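PDB 2CUL: glucose-inhibited division protein A-related protein, probable oxidoreductase from Thermus thermophilus, which binds flavin-adenine dinucleotide in a Rossmann-type fold and is probably an oxidoreductase related to the glucose-inhibited division protein GidA. Local coordinates for residues L32-D37 with Q88-G93; G114-L119 with G200-G205; G122-A127 with L141-Y146. All coordinates share one frame; numbering follows the deposited sequence.

Interaction 1. Residues L32-D37 with Q88-G93; sequences LTQSLD and QATATG. With FAD (flavin-adenine dinucleotide), chain B.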
loop_
_atom_site.group_PDB
_atom_site.type_symbol
_atom_site.label_atom_id
_atom_site.label_comp_id
_atom_site.label_asym_id
_atom_site.label_seq_id
_atom_site.Cartn_x
_atom_site.Cartn_y
_atom_site.Cartn_z
ATOM N N LEU A 32 -1.524 -2.331 8.348
ATOM C CA LEU A 32 -1.778 -3.751 8.125
ATOM C C LEU A 32 -1.144 -4.206 6.818
ATOM O O LEU A 32 -1.300 -3.548 5.791
ATOM C CB LEU A 32 -3.295 -3.969 8.091
ATOM C CG LEU A 32 -3.914 -5.348 7.869
ATOM C CD1 LEU A 32 -5.370 -5.303 8.330
ATOM C CD2 LEU A 32 -3.822 -5.750 6.404
ATOM N N THR A 33 -0.421 -5.323 6.850
ATOM C CA THR A 33 0.216 -5.815 5.634
ATOM C C THR A 33 0.306 -7.343 5.668
ATOM O O THR A 33 0.533 -7.936 6.720
ATOM C CB THR A 33 1.603 -5.134 5.457
ATOM O OG1 THR A 33 1.938 -5.088 4.066
ATOM C CG2 THR A 33 2.685 -5.867 6.241
ATOM N N GLN A 34 0.109 -7.985 4.517
ATOM C CA GLN A 34 0.102 -9.445 4.473
ATOM C C GLN A 34 1.391 -10.163 4.821
ATOM O O GLN A 34 1.353 -11.288 5.324
ATOM C CB GLN A 34 -0.412 -9.944 3.116
ATOM C CG GLN A 34 0.354 -9.479 1.902
ATOM C CD GLN A 34 -0.400 -9.792 0.619
ATOM O OE1 GLN A 34 -1.630 -9.854 0.615
ATOM N NE2 GLN A 34 0.327 -9.977 -0.476
ATOM N N SER A 35 2.528 -9.531 4.567
ATOM C CA SER A 35 3.803 -10.161 4.883
ATOM C C SER A 35 4.787 -9.151 5.449
ATOM O O SER A 35 5.214 -8.238 4.749
ATOM C CB SER A 35 4.407 -10.801 3.633
ATOM O OG SER A 35 5.652 -11.405 3.941
ATOM N N LEU A 36 5.146 -9.309 6.720
ATOM C CA LEU A 36 6.096 -8.385 7.330
ATOM C C LEU A 36 7.457 -8.507 6.658
ATOM O O LEU A 36 8.229 -7.547 6.637
ATOM C CB LEU A 36 6.224 -8.659 8.831
ATOM C CG LEU A 36 4.991 -8.286 9.661
ATOM C CD1 LEU A 36 5.236 -8.685 11.106
ATOM C CD2 LEU A 36 4.712 -6.787 9.567
ATOM N N ASP A 37 7.740 -9.674 6.083
ATOM C CA ASP A 37 9.018 -9.895 5.411
ATOM C C ASP A 37 9.092 -9.211 4.048
ATOM O O ASP A 37 10.104 -9.318 3.351
ATOM C CB ASP A 37 9.285 -11.393 5.230
ATOM C CG ASP A 37 9.220 -12.160 6.535
ATOM O OD1 ASP A 37 9.814 -11.694 7.530
ATOM O OD2 ASP A 37 8.581 -13.233 6.562
ATOM N N GLN A 88 0.762 -7.890 10.946
ATOM C CA GLN A 88 0.502 -8.777 9.818
ATOM C C GLN A 88 -0.940 -9.246 9.780
ATOM O O GLN A 88 -1.508 -9.645 10.792
ATOM C CB GLN A 88 1.426 -10.000 9.887
ATOM C CG GLN A 88 1.307 -10.975 8.703
ATOM C CD GLN A 88 -0.009 -11.751 8.689
ATOM O OE1 GLN A 88 -0.473 -12.226 9.728
ATOM N NE2 GLN A 88 -0.608 -11.893 7.505
ATOM N N ALA A 89 -1.524 -9.177 8.592
ATOM C CA ALA A 89 -2.885 -9.636 8.364
ATOM C C ALA A 89 -3.121 -9.540 6.868
ATOM O O ALA A 89 -2.509 -8.710 6.193
ATOM C CB ALA A 89 -3.885 -8.767 9.123
ATOM N N THR A 90 -3.981 -10.408 6.348
ATOM C CA THR A 90 -4.288 -10.403 4.921
ATOM C C THR A 90 -5.703 -9.879 4.706
ATOM O O THR A 90 -6.675 -10.572 5.004
ATOM C CB THR A 90 -4.192 -11.818 4.331
ATOM O OG1 THR A 90 -2.904 -12.371 4.629
ATOM C CG2 THR A 90 -4.378 -11.773 2.822
ATOM N N ALA A 91 -5.822 -8.653 4.201
ATOM C CA ALA A 91 -7.135 -8.071 3.962
ATOM C C ALA A 91 -7.853 -8.865 2.881
ATOM O O ALA A 91 -7.301 -9.124 1.812
ATOM C CB ALA A 91 -7.005 -6.607 3.545
ATOM N N THR A 92 -9.094 -9.243 3.163
ATOM C CA THR A 92 -9.875 -10.032 2.220
ATOM C C THR A 92 -11.158 -9.341 1.776
ATOM O O THR A 92 -11.851 -9.823 0.880
ATOM C CB THR A 92 -10.255 -11.393 2.835
ATOM O OG1 THR A 92 -10.926 -11.179 4.084
ATOM C CG2 THR A 92 -9.014 -12.246 3.061
ATOM N N GLY A 93 -11.479 -8.219 2.404
ATOM C CA GLY A 93 -12.688 -7.505 2.039
ATOM C C GLY A 93 -12.892 -6.261 2.876
ATOM O O GLY A 93 -12.176 -6.030 3.848
HETATM P PA FAD B . 3.958 -1.910 -2.948
HETATM O O1A FAD B . 3.967 -3.083 -3.837
HETATM O O2A FAD B . 5.238 -1.244 -2.596
HETATM O O5B FAD B . 3.240 -2.295 -1.576
HETATM C C5B FAD B . 1.974 -2.956 -1.588
HETATM C C4B FAD B . 1.859 -3.661 -0.242
HETATM O O4B FAD B . 0.491 -4.038 -0.084
HETATM C C3B FAD B . 2.685 -4.958 -0.128
HETATM O O3B FAD B . 3.460 -4.991 1.051
HETATM C C2B FAD B . 1.640 -6.032 -0.189
HETATM O O2B FAD B . 1.996 -7.273 0.375
HETATM C C1B FAD B . 0.459 -5.340 0.484
HETATM N N9A FAD B . -0.850 -5.919 0.191
HETATM C C8A FAD B . -1.435 -6.066 -1.045
HETATM N N7A FAD B . -2.636 -6.628 -0.970
HETATM C C5A FAD B . -2.830 -6.851 0.379
HETATM C C6A FAD B . -3.908 -7.421 1.098
HETATM N N6A FAD B . -5.013 -7.872 0.531
HETATM N N1A FAD B . -3.783 -7.500 2.476
HETATM C C2A FAD B . -2.643 -7.037 3.093
HETATM N N3A FAD B . -1.578 -6.482 2.457
HETATM C C4A FAD B . -1.721 -6.414 1.105
HETATM N N1 FAD B . 9.376 1.603 -9.547
HETATM C C2 FAD B . 10.691 1.990 -9.426
HETATM O O2 FAD B . 10.984 3.093 -9.032
HETATM N N3 FAD B . 11.694 1.069 -9.768
HETATM C C4 FAD B . 11.454 -0.208 -10.226
HETATM O O4 FAD B . 12.397 -0.976 -10.512
HETATM C C4X FAD B . 10.106 -0.602 -10.354
HETATM N N5 FAD B . 9.785 -1.871 -10.818
HETATM C C5X FAD B . 8.466 -2.263 -10.947
HETATM C C6 FAD B . 8.170 -3.543 -11.415
HETATM C C7 FAD B . 6.847 -4.001 -11.561
HETATM C C7M FAD B . 6.600 -5.400 -12.068
HETATM C C8 FAD B . 5.774 -3.105 -11.209
HETATM C C8M FAD B . 4.331 -3.518 -11.326
HETATM C C9 FAD B . 6.057 -1.800 -10.738
HETATM C C9A FAD B . 7.396 -1.348 -10.595
HETATM N N10 FAD B . 7.730 -0.031 -10.118
HETATM C C10 FAD B . 9.082 0.341 -10.000
HETATM C "C1'" FAD B . 6.664 0.984 -9.749
HETATM C "C2'" FAD B . 6.406 1.293 -8.257
HETATM O "O2'" FAD B . 7.433 2.114 -7.767
HETATM C "C3'" FAD B . 6.319 0.021 -7.389
HETATM O "O3'" FAD B . 5.279 -0.844 -7.844
HETATM C "C4'" FAD B . 6.017 0.323 -5.907
HETATM O "O4'" FAD B . 6.239 -0.830 -5.098
HETATM C "C5'" FAD B . 4.558 0.805 -5.783
HETATM O "O5'" FAD B . 4.277 1.137 -4.414
HETATM P P FAD B . 2.931 0.715 -3.690
HETATM O O1P FAD B . 3.043 1.296 -2.341
HETATM O O2P FAD B . 1.735 1.128 -4.499
HETATM O O3P FAD B . 2.951 -0.858 -3.641
HETATM O O HOH W 1 -0.593 -13.363 3.736
#

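Interaction 2. Residues G114-L119 with G200-G205; sequences GEKVVL and GLYAVG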
loop_
_atom_site.group_PDB
_atom_site.type_symbol
_atom_site.label_atom_id
_atom_site.label_comp_id
_atom_site.label_asym_id
_atom_site.label_seq_id
_atom_site.Cartn_x
_atom_site.Cartn_y
_atom_site.Cartn_z
ATOM N N GLY A 114 -10.640 1.140 11.396
ATOM C CA GLY A 114 -10.034 2.456 11.369
ATOM C C GLY A 114 -11.075 3.510 11.039
ATOM O O GLY A 114 -12.037 3.226 10.327
ATOM N N GLU A 115 -10.894 4.722 11.558
ATOM C CA GLU A 115 -11.836 5.807 11.292
ATOM C C GLU A 115 -11.816 6.106 9.798
ATOM O O GLU A 115 -12.841 6.430 9.188
ATOM C CB GLU A 115 -11.447 7.041 12.107
ATOM C CG GLU A 115 -11.740 6.883 13.591
ATOM C CD GLU A 115 -11.212 8.031 14.426
ATOM O OE1 GLU A 115 -11.018 9.134 13.875
ATOM O OE2 GLU A 115 -11.003 7.828 15.640
ATOM N N LYS A 116 -10.628 5.995 9.217
ATOM C CA LYS A 116 -10.439 6.190 7.787
ATOM C C LYS A 116 -9.633 4.985 7.335
ATOM O O LYS A 116 -8.694 4.574 8.018
ATOM C CB LYS A 116 -9.684 7.490 7.509
ATOM C CG LYS A 116 -10.506 8.725 7.850
ATOM C CD LYS A 116 -9.763 10.005 7.544
ATOM C CE LYS A 116 -10.646 11.206 7.826
ATOM N NZ LYS A 116 -11.196 11.158 9.208
ATOM N N VAL A 117 -10.014 4.405 6.201
ATOM C CA VAL A 117 -9.333 3.225 5.682
ATOM C C VAL A 117 -8.662 3.546 4.354
ATOM O O VAL A 117 -9.298 4.049 3.429
ATOM C CB VAL A 117 -10.326 2.055 5.500
ATOM C CG1 VAL A 117 -9.612 0.841 4.927
ATOM C CG2 VAL A 117 -10.964 1.706 6.844
ATOM N N VAL A 118 -7.370 3.253 4.280
ATOM C CA VAL A 118 -6.569 3.523 3.093
ATOM C C VAL A 118 -6.089 2.243 2.426
ATOM O O VAL A 118 -5.498 1.381 3.079
ATOM C CB VAL A 118 -5.309 4.352 3.454
ATOM C CG1 VAL A 118 -4.468 4.609 2.205
ATOM C CG2 VAL A 118 -5.710 5.666 4.111
ATOM N N LEU A 119 -6.341 2.123 1.126
ATOM C CA LEU A 119 -5.884 0.967 0.370
ATOM C C LEU A 119 -4.618 1.391 -0.372
ATOM O O LEU A 119 -4.643 2.322 -1.177
ATOM C CB LEU A 119 -6.951 0.510 -0.634
ATOM C CG LEU A 119 -8.282 0.049 -0.039
ATOM C CD1 LEU A 119 -9.205 -0.442 -1.147
ATOM C CD2 LEU A 119 -8.031 -1.070 0.968
ATOM N N GLY A 200 -15.566 7.098 3.803
ATOM C CA GLY A 200 -14.411 6.789 4.632
ATOM C C GLY A 200 -13.310 5.961 3.995
ATOM O O GLY A 200 -12.423 5.465 4.694
ATOM N N LEU A 201 -13.345 5.842 2.671
ATOM C CA LEU A 201 -12.376 5.038 1.933
ATOM C C LEU A 201 -11.417 5.862 1.083
ATOM O O LEU A 201 -11.839 6.743 0.338
ATOM C CB LEU A 201 -13.123 4.053 1.032
ATOM C CG LEU A 201 -12.299 3.005 0.280
ATOM C CD1 LEU A 201 -11.630 2.071 1.276
ATOM C CD2 LEU A 201 -13.207 2.218 -0.652
ATOM N N TYR A 202 -10.127 5.552 1.194
ATOM C CA TYR A 202 -9.079 6.244 0.446
ATOM C C TYR A 202 -8.187 5.224 -0.254
ATOM O O TYR A 202 -8.176 4.054 0.108
ATOM C CB TYR A 202 -8.217 7.073 1.402
ATOM C CG TYR A 202 -8.989 8.134 2.144
ATOM C CD1 TYR A 202 -9.021 9.450 1.683
ATOM C CD2 TYR A 202 -9.712 7.819 3.292
ATOM C CE1 TYR A 202 -9.754 10.424 2.344
ATOM C CE2 TYR A 202 -10.451 8.786 3.962
ATOM C CZ TYR A 202 -10.468 10.086 3.481
ATOM O OH TYR A 202 -11.202 11.049 4.138
ATOM N N ALA A 203 -7.444 5.675 -1.259
ATOM C CA ALA A 203 -6.523 4.803 -1.977
ATOM C C ALA A 203 -5.312 5.631 -2.391
ATOM O O ALA A 203 -5.434 6.824 -2.677
ATOM C CB ALA A 203 -7.195 4.201 -3.194
ATOM N N VAL A 204 -4.144 5.000 -2.413
ATOM C CA VAL A 204 -2.917 5.703 -2.770
ATOM C C VAL A 204 -1.904 4.750 -3.400
ATOM O O VAL A 204 -1.962 3.543 -3.181
ATOM C CB VAL A 204 -2.294 6.360 -1.507
ATOM C CG1 VAL A 204 -1.820 5.288 -0.535
ATOM C CG2 VAL A 204 -1.152 7.273 -1.889
ATOM N N GLY A 205 -0.994 5.298 -4.198
ATOM C CA GLY A 205 0.029 4.474 -4.812
ATOM C C GLY A 205 -0.348 3.830 -6.126
ATOM O O GLY A 205 -1.282 4.258 -6.805
#

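Interaction 3. Residues G122-A127 with L141-Y146; sequences GSFLGA and LSEASY. With FAD (flavin-adenine dinucleotide), chain B.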
loop_
_atom_site.group_PDB
_atom_site.type_symbol
_atom_site.label_atom_id
_atom_site.label_comp_id
_atom_site.label_asym_id
_atom_site.label_seq_id
_atom_site.Cartn_x
_atom_site.Cartn_y
_atom_site.Cartn_z
ATOM N N GLY A 122 -0.635 -1.657 -3.964
ATOM C CA GLY A 122 0.243 -1.778 -5.116
ATOM C C GLY A 122 -0.248 -2.594 -6.296
ATOM O O GLY A 122 -1.364 -2.411 -6.775
ATOM N N SER A 123 0.605 -3.503 -6.757
ATOM C CA SER A 123 0.318 -4.361 -7.903
ATOM C C SER A 123 -0.231 -5.726 -7.501
ATOM O O SER A 123 -0.080 -6.699 -8.239
ATOM C CB SER A 123 1.607 -4.557 -8.712
ATOM O OG SER A 123 2.677 -4.970 -7.867
ATOM N N PHE A 124 -0.884 -5.798 -6.346
ATOM C CA PHE A 124 -1.397 -7.071 -5.855
ATOM C C PHE A 124 -2.861 -7.411 -6.127
ATOM O O PHE A 124 -3.368 -8.407 -5.613
ATOM C CB PHE A 124 -1.106 -7.181 -4.355
ATOM C CG PHE A 124 0.350 -7.375 -4.041
ATOM C CD1 PHE A 124 0.849 -8.640 -3.746
ATOM C CD2 PHE A 124 1.235 -6.298 -4.086
ATOM C CE1 PHE A 124 2.209 -8.835 -3.501
ATOM C CE2 PHE A 124 2.595 -6.481 -3.843
ATOM C CZ PHE A 124 3.084 -7.753 -3.551
ATOM N N LEU A 125 -3.546 -6.596 -6.921
ATOM C CA LEU A 125 -4.937 -6.883 -7.257
ATOM C C LEU A 125 -4.950 -7.554 -8.630
ATOM O O LEU A 125 -4.532 -6.949 -9.612
ATOM C CB LEU A 125 -5.764 -5.594 -7.312
ATOM C CG LEU A 125 -5.976 -4.803 -6.018
ATOM C CD1 LEU A 125 -6.747 -3.530 -6.338
ATOM C CD2 LEU A 125 -6.726 -5.641 -4.999
ATOM N N GLY A 126 -5.411 -8.803 -8.688
ATOM C CA GLY A 126 -5.463 -9.523 -9.952
ATOM C C GLY A 126 -4.093 -9.682 -10.583
ATOM O O GLY A 126 -3.951 -9.701 -11.809
ATOM N N ALA A 127 -3.078 -9.816 -9.737
ATOM C CA ALA A 127 -1.699 -9.940 -10.195
ATOM C C ALA A 127 -1.363 -11.230 -10.929
ATOM O O ALA A 127 -1.760 -12.321 -10.521
ATOM C CB ALA A 127 -0.752 -9.771 -9.013
ATOM N N LEU A 141 8.116 -10.552 -7.315
ATOM C CA LEU A 141 8.811 -11.828 -7.190
ATOM C C LEU A 141 8.733 -12.426 -5.785
ATOM O O LEU A 141 9.055 -11.768 -4.794
ATOM C CB LEU A 141 10.278 -11.672 -7.612
ATOM C CG LEU A 141 11.080 -12.972 -7.711
ATOM C CD1 LEU A 141 10.377 -13.939 -8.647
ATOM C CD2 LEU A 141 12.489 -12.671 -8.204
ATOM N N SER A 142 8.283 -13.677 -5.712
ATOM C CA SER A 142 8.167 -14.408 -4.452
ATOM C C SER A 142 7.157 -13.853 -3.450
ATOM O O SER A 142 7.146 -14.265 -2.289
ATOM C CB SER A 142 9.538 -14.507 -3.780
ATOM O OG SER A 142 10.455 -15.198 -4.610
ATOM N N GLU A 143 6.315 -12.928 -3.895
ATOM C CA GLU A 143 5.306 -12.331 -3.028
ATOM C C GLU A 143 3.912 -12.626 -3.566
ATOM O O GLU A 143 3.414 -11.935 -4.454
ATOM C CB GLU A 143 5.525 -10.819 -2.926
ATOM C CG GLU A 143 6.818 -10.452 -2.212
ATOM C CD GLU A 143 7.048 -8.958 -2.147
ATOM O OE1 GLU A 143 6.098 -8.231 -1.796
ATOM O OE2 GLU A 143 8.179 -8.513 -2.441
ATOM N N ALA A 144 3.290 -13.662 -3.015
ATOM C CA ALA A 144 1.964 -14.085 -3.443
ATOM C C ALA A 144 0.878 -13.030 -3.255
ATOM O O ALA A 144 0.988 -12.137 -2.410
ATOM C CB ALA A 144 1.572 -15.361 -2.708
ATOM N N SER A 145 -0.167 -13.151 -4.067
ATOM C CA SER A 145 -1.314 -12.259 -4.030
ATOM C C SER A 145 -2.570 -13.075 -3.749
ATOM O O SER A 145 -2.871 -14.025 -4.472
ATOM C CB SER A 145 -1.459 -11.539 -5.376
ATOM O OG SER A 145 -2.746 -10.955 -5.506
ATOM N N TYR A 146 -3.272 -12.724 -2.676
ATOM C CA TYR A 146 -4.516 -13.393 -2.297
ATOM C C TYR A 146 -5.615 -12.742 -3.139
ATOM O O TYR A 146 -5.693 -11.520 -3.222
ATOM C CB TYR A 146 -4.806 -13.184 -0.807
ATOM C CG TYR A 146 -4.053 -14.119 0.119
ATOM C CD1 TYR A 146 -2.656 -14.150 0.138
ATOM C CD2 TYR A 146 -4.741 -14.954 1.003
ATOM C CE1 TYR A 146 -1.962 -14.986 1.015
ATOM C CE2 TYR A 146 -4.054 -15.794 1.886
ATOM C CZ TYR A 146 -2.668 -15.801 1.886
ATOM O OH TYR A 146 -1.999 -16.624 2.761
HETATM P PA FAD B . 3.958 -1.910 -2.948
HETATM O O1A FAD B . 3.967 -3.083 -3.837
HETATM O O2A FAD B . 5.238 -1.244 -2.596
HETATM O O5B FAD B . 3.240 -2.295 -1.576
HETATM C C5B FAD B . 1.974 -2.956 -1.588
HETATM C C4B FAD B . 1.859 -3.661 -0.242
HETATM O O4B FAD B . 0.491 -4.038 -0.084
HETATM C C3B FAD B . 2.685 -4.958 -0.128
HETATM O O3B FAD B . 3.460 -4.991 1.051
HETATM C C2B FAD B . 1.640 -6.032 -0.189
HETATM O O2B FAD B . 1.996 -7.273 0.375
HETATM C C1B FAD B . 0.459 -5.340 0.484
HETATM N N9A FAD B . -0.850 -5.919 0.191
HETATM C C8A FAD B . -1.435 -6.066 -1.045
HETATM N N7A FAD B . -2.636 -6.628 -0.970
HETATM C C5A FAD B . -2.830 -6.851 0.379
HETATM C C6A FAD B . -3.908 -7.421 1.098
HETATM N N6A FAD B . -5.013 -7.872 0.531
HETATM N N1A FAD B . -3.783 -7.500 2.476
HETATM C C2A FAD B . -2.643 -7.037 3.093
HETATM N N3A FAD B . -1.578 -6.482 2.457
HETATM C C4A FAD B . -1.721 -6.414 1.105
HETATM N N1 FAD B . 9.376 1.603 -9.547
HETATM C C2 FAD B . 10.691 1.990 -9.426
HETATM O O2 FAD B . 10.984 3.093 -9.032
HETATM N N3 FAD B . 11.694 1.069 -9.768
HETATM C C4 FAD B . 11.454 -0.208 -10.226
HETATM O O4 FAD B . 12.397 -0.976 -10.512
HETATM C C4X FAD B . 10.106 -0.602 -10.354
HETATM N N5 FAD B . 9.785 -1.871 -10.818
HETATM C C5X FAD B . 8.466 -2.263 -10.947
HETATM C C6 FAD B . 8.170 -3.543 -11.415
HETATM C C7 FAD B . 6.847 -4.001 -11.561
HETATM C C7M FAD B . 6.600 -5.400 -12.068
HETATM C C8 FAD B . 5.774 -3.105 -11.209
HETATM C C8M FAD B . 4.331 -3.518 -11.326
HETATM C C9 FAD B . 6.057 -1.800 -10.738
HETATM C C9A FAD B . 7.396 -1.348 -10.595
HETATM N N10 FAD B . 7.730 -0.031 -10.118
HETATM C C10 FAD B . 9.082 0.341 -10.000
HETATM C "C1'" FAD B . 6.664 0.984 -9.749
HETATM C "C2'" FAD B . 6.406 1.293 -8.257
HETATM O "O2'" FAD B . 7.433 2.114 -7.767
HETATM C "C3'" FAD B . 6.319 0.021 -7.389
HETATM O "O3'" FAD B . 5.279 -0.844 -7.844
HETATM C "C4'" FAD B . 6.017 0.323 -5.907
HETATM O "O4'" FAD B . 6.239 -0.830 -5.098
HETATM C "C5'" FAD B . 4.558 0.805 -5.783
HETATM O "O5'" FAD B . 4.277 1.137 -4.414
HETATM P P FAD B . 2.931 0.715 -3.690
HETATM O O1P FAD B . 3.043 1.296 -2.341
HETATM O O2P FAD B . 1.735 1.128 -4.499
HETATM O O3P FAD B . 2.951 -0.858 -3.641
#

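Interaction 1. Residues L32-D37 with Q88-G93
Gln34, whose CB rests against Thr90 OG1, lays its carboxamide over one face of the FAD adenine, and Ala91 meets the same base in its plane at the pyrimidine edge. The two planes are roughly parallel, about 28° apart, with Gln34 OE1 3.2 Å from FAD C5A. A first torsion that sets CG between the backbone N and the carbonyl carbon (chi1 58°), followed by an extended chain, carries the amide there and brings CG close to the ribose hydroxyl O2B. At the edge, Ala91 N donates to FAD N1A (2.9 Å) and FAD N6A donates to Ala91 O (2.9 Å), a backbone pair that recognises adenine. Leu32 CD2 lies 3.7 Å from FAD C2A. The site stands where strand 29-33 ends beside strand 84-97 in the parallel part of the Rossmann sheet, Thr33 pairing with Gln88. Here Ala89 N donates to Thr33 O (3.0 Å), and Leu32 CG packs on Ala89 CB (3.6 Å). Thr33 OG1 is bonded to Ala11 N, in the loop after the first strand. The Gln88 chain bends at chi2 (-70°), folding its amide back so that NE2 reaches Gln34 O (3.0 Å) from above the carbonyl plane; Glu108 OE2 takes a second bond from NE2. A water bridges Gln34 O and Thr90 OG1.

Interaction 2. Residues G114-L119 with G200-G205
This is a parallel strand pairing at one border of the large mixed sheet: strand 116-119 lies between strand 6-9 and strand 201-203, the last of these being outermost. Four backbone hydrogen bonds zip the two together, starting with Val117 N to Gly200 O (3.0 Å) and Tyr202 N to Val117 O (2.8 Å) and continuing with Leu119 N to Tyr202 O (2.9 Å) and Val204 N to Leu119 O (3.0 Å). On one face, Val118 CG2 packs on Tyr202 CB and its other methyl, CG1, on Val204 CG1 (3.9 Å). The aliphatic chain of Lys116 passes obliquely by the Tyr202 ring, with CD 3.8 Å from CE2 of Tyr202. With its CG beside the backbone N (chi1 -61°), Tyr202 turns the ring back toward the Lys116 end, placing Val117 O in the ring plane at its edge. Helix 213-230 covers this face through Leu223 and Leu227. The other face carries Val117, Leu119, Leu201 and Ala203; Leu201 CD1 bridges the strands, 4.1 Å from Leu119 CG. Just past the pairing, Gly205 touches FAD, an arrangement typical of the Rossmann fold, in which the nucleotide binds at the C-terminal ends of the parallel strands.

Interaction 3. Residues G122-A127 with L141-Y146
Phe124 and Ser145 are joined by a short hydrogen bond, Ser145 OG donating to Phe124 O at 2.6 Å from a position tilted 34° off the carbonyl plane. With chi1 at 164°, the Ser145 hydroxyl swings away from its backbone N and toward the loop, and its CB also meets Ala127 CB at 4.1 Å. The Phe124 ring is held from several sides. Over one face sits the ribose, with FAD C2B 3.8 Å above the plane and toward the rim, while Glu143 CB, Ala144 O and the phosphate oxygen FAD O1A approach the edge in plane; oxygens in that place suit the partly positive ring hydrogens. Glu143 OE1 comes within 3.5 Å of Phe124 CZ, its carboxylate turned 29° from the ring. At the root of the side chain, Phe124 CB touches the adenine at FAD C8A (3.5 Å), and at the start of the loop Gly122 CA lies 3.2 Å from the pyrophosphate oxygen FAD O3P. Farther out, Arg140 makes a salt bridge from NE to Glu143 OE2 and bonds FAD through NH1, consistent with the carboxylate orienting the arginine for the cofactor. Ser123 OG is bonded to Gly139 O. Residues 122-127 form the loop from strand 116-119 of the Rossmann sheet to strand 128-131 of the four-stranded antiparallel sheet, and 141-146 follow strand 134-138 on the way to helix 148-155.

Interactions 1 and 3 meet on FAD and on each other, their centres 12 Å apart: Gln34 NE2 comes 3.0 Å from Ala144 O and 3.6 Å from Phe124 CD1, and Thr90 CG2 packs 3.6 Å from Tyr146 CG. Together they line part of the adenosine half of the cofactor, interaction 1 supplying adenine recognition and interaction 3 the flank along ribose and phosphates. Interaction 2 belongs to the same sheet as interaction 1, with centres 15 Å apart and nearest atoms about 6 Å apart. Its strand 116-119 runs on into the loop of interaction 3, which is nested inside the chain loop that interaction 2 closes; those two centres are 19 Å apart.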